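Local coordinates for PAN2-PAN3 deadenylation complex catalytic subunit pan2 (Neurospora crassa, PDB 4CZW), which probably shortens the poly(A) tails of mRNA as catalytic subunit of the PAN2-PAN3 deadenylation complex, this piece carrying its nuclease domain and a ubiquitin-protease-like domain predicted to be inactive, at residues H2-P7 with P11-C16; T162-N167 with L173-R178. One frame throughout, in Å; residues are numbered along the deposited sequence.

Interaction 1: residues H2-P7 with P11-C16; sequences HWSLRP and PEYRIC
E12 lays its side chain over one face of the W3 indole. Its CG stands 3.8 Å from the centroid of the six-membered ring, 14° off the normal, a CH-pi contact, while the bend at chi2 (84°) turns the carboxylate along the ring toward the pyrrole part, its plane 32° from the indole. OE2 ends 3.6 Å from W3 NE1, and no hydrogen bond forms between them. Y13 arrives next to this pair: W3 CB lies at the edge of the phenol ring, near its plane, 3.9 Å from Y13 CE2, an apolar contact. W3 CG stands anti to the W3 carbonyl carbon, which lays the indole beside E12. Farther along the phenol, Y13 OH comes to 3.8 Å from S4 OG; the two hydroxyls do not bond each other but share partners, each hydrogen-bonded to E376 and to K385, so one acid-base pair holds both hydroxyls of these buried residues. W384 packs edge-to-face with the Y13 ring, and R370 touches both W3 and E12. The 3-10 turn of residues 3-5, with R6 N bonded to W3 O, carries both residues that meet 11-16. The arrangement is an N-terminal arm folded back on itself and laid against the sheet of the ubiquitin-protease-like domain.

Interaction 2: residues T162-N167 with L173-R178; sequences TLFKLN and LDLVKR
R178 lies flat over one face of the F164 ring, guanidinium and phenyl planes 6° apart and their centres separated by 3.9 Å. This parallel cation-pi stack joins the Schellman motif that ends helix 158-163 to helix 172-180, within the ubiquitin-protease-like scaffold domain. K165, with positive phi, is the C-prime residue of the motif, in which L166 N pairs with R161 O and K165 N bonds T162 O only weakly. The arginine reaches the ring because its CG is anti to the backbone N (chi1 -174°) and the chain then runs on extended to NE. Its methylene CD also sits over the face, 3.7 Å from the ring centroid and 13° off the normal, adding a CH-pi contact to the charged one. One helical turn earlier, L175 comes to the rim: CD1 meets CE2 of F164 at 3.7 Å, near the ring plane. L175 is buried, its other neighbours including Y149 of helix 130-149 and E160 of helix 158-163. Were F164 replaced by an alanine, the R178 guanidinium would probably lose the flat surface it rests on, and L175 CD1 its aromatic neighbour. At the far end of the arginine, L166 CD2 approaches the guanidinium edge, 4.1 Å from NH1.

In the fold
From the N terminus, interaction 1 comes first and closes a very short loop, with three residues between 2-7 and 11-16, before strand 40-41 begins. The chain then passes through helices 51-58 to 130-149 and the first zinc site before interaction 2 closes the loop between helices 158-163 and 172-180, with five residues between 162-167 and 173-178. The two loops follow in series, neither nested nor crossed, their centres about 41 Å apart and their nearest atoms about 29 Å. Interaction 1 fastens the arm to helix 374-377 and strands 339-347, 368-371 and 385-394, late in the same domain; interaction 2 ties its helix pair to helix 130-149, with L175 about 11 Å from the zinc ligand H70, side chain to side chain.

Interaction 1: residues H2-P7 with P11-C16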
# COMPACT_ATOMS: atom_id res chain seq x y z
N HIS A 2 -23.06 1.97 -21.11
CA HIS A 2 -21.85 1.68 -20.34
C HIS A 2 -21.90 0.27 -19.74
O HIS A 2 -22.95 -0.37 -19.72
CB HIS A 2 -21.64 2.72 -19.24
CG HIS A 2 -22.89 3.07 -18.48
ND1 HIS A 2 -23.79 4.01 -18.92
CD2 HIS A 2 -23.36 2.61 -17.29
CE1 HIS A 2 -24.78 4.11 -18.04
NE2 HIS A 2 -24.54 3.27 -17.05
N TRP A 3 -20.75 -0.20 -19.25
CA TRP A 3 -20.56 -1.59 -18.84
C TRP A 3 -21.48 -2.07 -17.72
O TRP A 3 -21.92 -3.22 -17.73
CB TRP A 3 -19.10 -1.79 -18.42
CG TRP A 3 -18.11 -1.47 -19.50
CD1 TRP A 3 -18.28 -1.64 -20.84
CD2 TRP A 3 -16.80 -0.91 -19.33
NE1 TRP A 3 -17.15 -1.23 -21.52
CE2 TRP A 3 -16.23 -0.78 -20.61
CE3 TRP A 3 -16.05 -0.51 -18.21
CZ2 TRP A 3 -14.94 -0.26 -20.81
CZ3 TRP A 3 -14.78 -0.00 -18.41
CH2 TRP A 3 -14.24 0.12 -19.70
N SER A 4 -21.76 -1.20 -16.75
CA SER A 4 -22.54 -1.60 -15.58
C SER A 4 -24.01 -1.90 -15.89
O SER A 4 -24.74 -2.39 -15.03
CB SER A 4 -22.46 -0.52 -14.50
OG SER A 4 -21.14 -0.43 -13.98
N LEU A 5 -24.43 -1.60 -17.12
CA LEU A 5 -25.81 -1.83 -17.53
C LEU A 5 -25.99 -3.25 -18.06
O LEU A 5 -27.12 -3.70 -18.28
CB LEU A 5 -26.23 -0.82 -18.60
CG LEU A 5 -26.24 0.65 -18.18
CD1 LEU A 5 -26.75 1.52 -19.31
CD2 LEU A 5 -27.09 0.84 -16.93
N ARG A 6 -24.89 -3.96 -18.26
CA ARG A 6 -24.94 -5.33 -18.76
C ARG A 6 -25.44 -6.30 -17.69
O ARG A 6 -25.15 -6.13 -16.51
CB ARG A 6 -23.56 -5.76 -19.27
CG ARG A 6 -22.93 -4.83 -20.30
CD ARG A 6 -23.58 -4.93 -21.68
NE ARG A 6 -24.86 -4.22 -21.75
CZ ARG A 6 -24.99 -2.92 -22.00
NH1 ARG A 6 -23.91 -2.18 -22.21
NH2 ARG A 6 -26.19 -2.37 -22.04
N PRO A 7 -26.19 -7.33 -18.11
CA PRO A 7 -26.75 -8.32 -17.17
C PRO A 7 -25.67 -9.16 -16.49
O PRO A 7 -25.91 -9.74 -15.44
CB PRO A 7 -27.63 -9.19 -18.07
CG PRO A 7 -27.05 -9.04 -19.43
CD PRO A 7 -26.57 -7.62 -19.50
N PRO A 11 -15.87 -8.32 -19.66
CA PRO A 11 -14.47 -8.71 -19.48
C PRO A 11 -13.63 -7.67 -18.74
O PRO A 11 -12.63 -8.02 -18.12
CB PRO A 11 -13.97 -8.89 -20.93
CG PRO A 11 -15.00 -8.22 -21.79
CD PRO A 11 -16.29 -8.40 -21.06
N GLU A 12 -14.04 -6.41 -18.80
CA GLU A 12 -13.35 -5.34 -18.10
C GLU A 12 -13.49 -5.48 -16.58
O GLU A 12 -12.69 -4.94 -15.82
CB GLU A 12 -13.87 -3.97 -18.54
CG GLU A 12 -13.58 -3.61 -20.00
CD GLU A 12 -14.60 -4.19 -20.97
OE1 GLU A 12 -15.34 -5.12 -20.59
OE2 GLU A 12 -14.65 -3.71 -22.12
N TYR A 13 -14.52 -6.20 -16.15
CA TYR A 13 -14.80 -6.37 -14.72
C TYR A 13 -14.48 -7.78 -14.23
O TYR A 13 -14.54 -8.05 -13.03
CB TYR A 13 -16.26 -6.05 -14.42
CG TYR A 13 -16.54 -4.58 -14.18
CD1 TYR A 13 -16.31 -4.01 -12.94
CD2 TYR A 13 -17.05 -3.78 -15.19
CE1 TYR A 13 -16.57 -2.67 -12.71
CE2 TYR A 13 -17.31 -2.44 -14.97
CZ TYR A 13 -17.07 -1.89 -13.73
OH TYR A 13 -17.33 -0.56 -13.51
N ARG A 14 -14.15 -8.68 -15.15
CA ARG A 14 -13.89 -10.07 -14.79
C ARG A 14 -12.50 -10.27 -14.20
O ARG A 14 -11.65 -9.38 -14.27
CB ARG A 14 -14.08 -10.98 -16.00
CG ARG A 14 -15.49 -10.99 -16.55
CD ARG A 14 -15.58 -11.75 -17.86
NE ARG A 14 -16.87 -11.56 -18.52
CZ ARG A 14 -17.12 -11.87 -19.78
NH1 ARG A 14 -16.16 -12.38 -20.54
NH2 ARG A 14 -18.32 -11.66 -20.30
N ILE A 15 -12.28 -11.44 -13.62
CA ILE A 15 -11.00 -11.78 -13.02
C ILE A 15 -9.88 -11.88 -14.06
O ILE A 15 -10.02 -12.59 -15.06
CB ILE A 15 -11.07 -13.12 -12.24
CG1 ILE A 15 -12.06 -13.01 -11.08
CG2 ILE A 15 -9.68 -13.50 -11.75
CD1 ILE A 15 -12.05 -14.21 -10.15
N CYS A 16 -8.79 -11.17 -13.82
CA CYS A 16 -7.65 -11.19 -14.73
C CYS A 16 -6.61 -12.21 -14.30
O CYS A 16 -6.07 -12.13 -13.19
CB CYS A 16 -7.03 -9.80 -14.82
SG CYS A 16 -8.18 -8.51 -15.35

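Interaction 2: residues T162-N167 with L173-R178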
# COMPACT_ATOMS: atom_id res chain seq x y z
N THR A 162 -2.58 22.69 9.12
CA THR A 162 -3.10 23.68 8.18
C THR A 162 -4.56 23.37 7.84
O THR A 162 -5.40 24.27 7.78
CB THR A 162 -2.27 23.72 6.89
OG1 THR A 162 -0.91 24.07 7.20
CG2 THR A 162 -2.83 24.75 5.92
N LEU A 163 -4.84 22.09 7.62
CA LEU A 163 -6.19 21.64 7.29
C LEU A 163 -7.19 21.97 8.39
O LEU A 163 -8.26 22.52 8.13
CB LEU A 163 -6.20 20.13 7.03
CG LEU A 163 -7.57 19.47 6.83
CD1 LEU A 163 -8.25 20.01 5.58
CD2 LEU A 163 -7.44 17.96 6.77
N PHE A 164 -6.83 21.64 9.63
CA PHE A 164 -7.70 21.87 10.77
C PHE A 164 -7.53 23.28 11.33
O PHE A 164 -8.11 23.62 12.36
CB PHE A 164 -7.44 20.83 11.86
CG PHE A 164 -7.70 19.42 11.41
CD1 PHE A 164 -8.75 19.14 10.55
CD2 PHE A 164 -6.90 18.38 11.86
CE1 PHE A 164 -8.99 17.84 10.13
CE2 PHE A 164 -7.14 17.08 11.44
CZ PHE A 164 -8.19 16.81 10.58
N LYS A 165 -6.73 24.09 10.63
CA LYS A 165 -6.51 25.49 10.98
C LYS A 165 -6.05 25.68 12.42
O LYS A 165 -6.44 26.64 13.09
CB LYS A 165 -7.78 26.31 10.72
CG LYS A 165 -8.17 26.40 9.26
CD LYS A 165 -9.45 27.18 9.06
CE LYS A 165 -9.81 27.28 7.58
NZ LYS A 165 -11.10 27.98 7.37
N LEU A 166 -5.20 24.77 12.88
CA LEU A 166 -4.62 24.86 14.22
C LEU A 166 -3.47 25.85 14.22
O LEU A 166 -2.83 26.08 13.19
CB LEU A 166 -4.15 23.49 14.69
CG LEU A 166 -5.20 22.37 14.67
CD1 LEU A 166 -4.53 21.01 14.80
CD2 LEU A 166 -6.22 22.57 15.78
N ASN A 167 -3.19 26.45 15.38
CA ASN A 167 -2.08 27.38 15.51
C ASN A 167 -0.79 26.65 15.88
O ASN A 167 0.24 26.82 15.23
CB ASN A 167 -2.40 28.45 16.55
CG ASN A 167 -3.60 29.30 16.16
OD1 ASN A 167 -3.89 29.48 14.98
ND2 ASN A 167 -4.30 29.82 17.16
N LEU A 173 -1.71 11.61 19.04
CA LEU A 173 -2.86 10.95 19.64
C LEU A 173 -4.17 11.66 19.28
O LEU A 173 -5.14 11.03 18.87
CB LEU A 173 -2.71 10.87 21.16
CG LEU A 173 -3.65 9.93 21.93
CD1 LEU A 173 -2.93 9.34 23.13
CD2 LEU A 173 -4.92 10.64 22.37
N ASP A 174 -4.18 12.98 19.45
CA ASP A 174 -5.37 13.77 19.13
C ASP A 174 -5.60 13.83 17.63
O ASP A 174 -6.74 13.88 17.17
CB ASP A 174 -5.23 15.19 19.70
CG ASP A 174 -4.95 15.21 21.18
OD1 ASP A 174 -5.31 14.23 21.87
OD2 ASP A 174 -4.37 16.20 21.67
N LEU A 175 -4.51 13.83 16.87
CA LEU A 175 -4.59 13.99 15.43
C LEU A 175 -5.17 12.75 14.74
O LEU A 175 -6.10 12.86 13.94
CB LEU A 175 -3.21 14.30 14.85
CG LEU A 175 -3.23 14.74 13.39
CD1 LEU A 175 -4.16 15.93 13.25
CD2 LEU A 175 -1.84 15.07 12.89
N VAL A 176 -4.62 11.58 15.05
CA VAL A 176 -5.06 10.34 14.43
C VAL A 176 -6.50 10.02 14.82
O VAL A 176 -7.21 9.32 14.11
CB VAL A 176 -4.14 9.16 14.81
CG1 VAL A 176 -4.30 8.78 16.28
CG2 VAL A 176 -4.40 7.96 13.91
N LYS A 177 -6.94 10.57 15.95
CA LYS A 177 -8.30 10.38 16.43
C LYS A 177 -9.27 11.22 15.60
O LYS A 177 -10.36 10.76 15.25
CB LYS A 177 -8.40 10.74 17.91
CG LYS A 177 -9.74 10.41 18.54
CD LYS A 177 -9.71 10.66 20.04
CE LYS A 177 -11.03 10.30 20.70
NZ LYS A 177 -12.15 11.12 20.15
N ARG A 178 -8.87 12.45 15.29
CA ARG A 178 -9.69 13.35 14.50
C ARG A 178 -9.74 12.91 13.04
O ARG A 178 -10.66 13.25 12.30
CB ARG A 178 -9.15 14.78 14.61
CG ARG A 178 -10.03 15.84 13.94
CD ARG A 178 -9.52 17.24 14.25
NE ARG A 178 -10.33 18.27 13.60
CZ ARG A 178 -10.19 19.57 13.79
NH1 ARG A 178 -9.25 20.02 14.63
NH2 ARG A 178 -10.97 20.43 13.16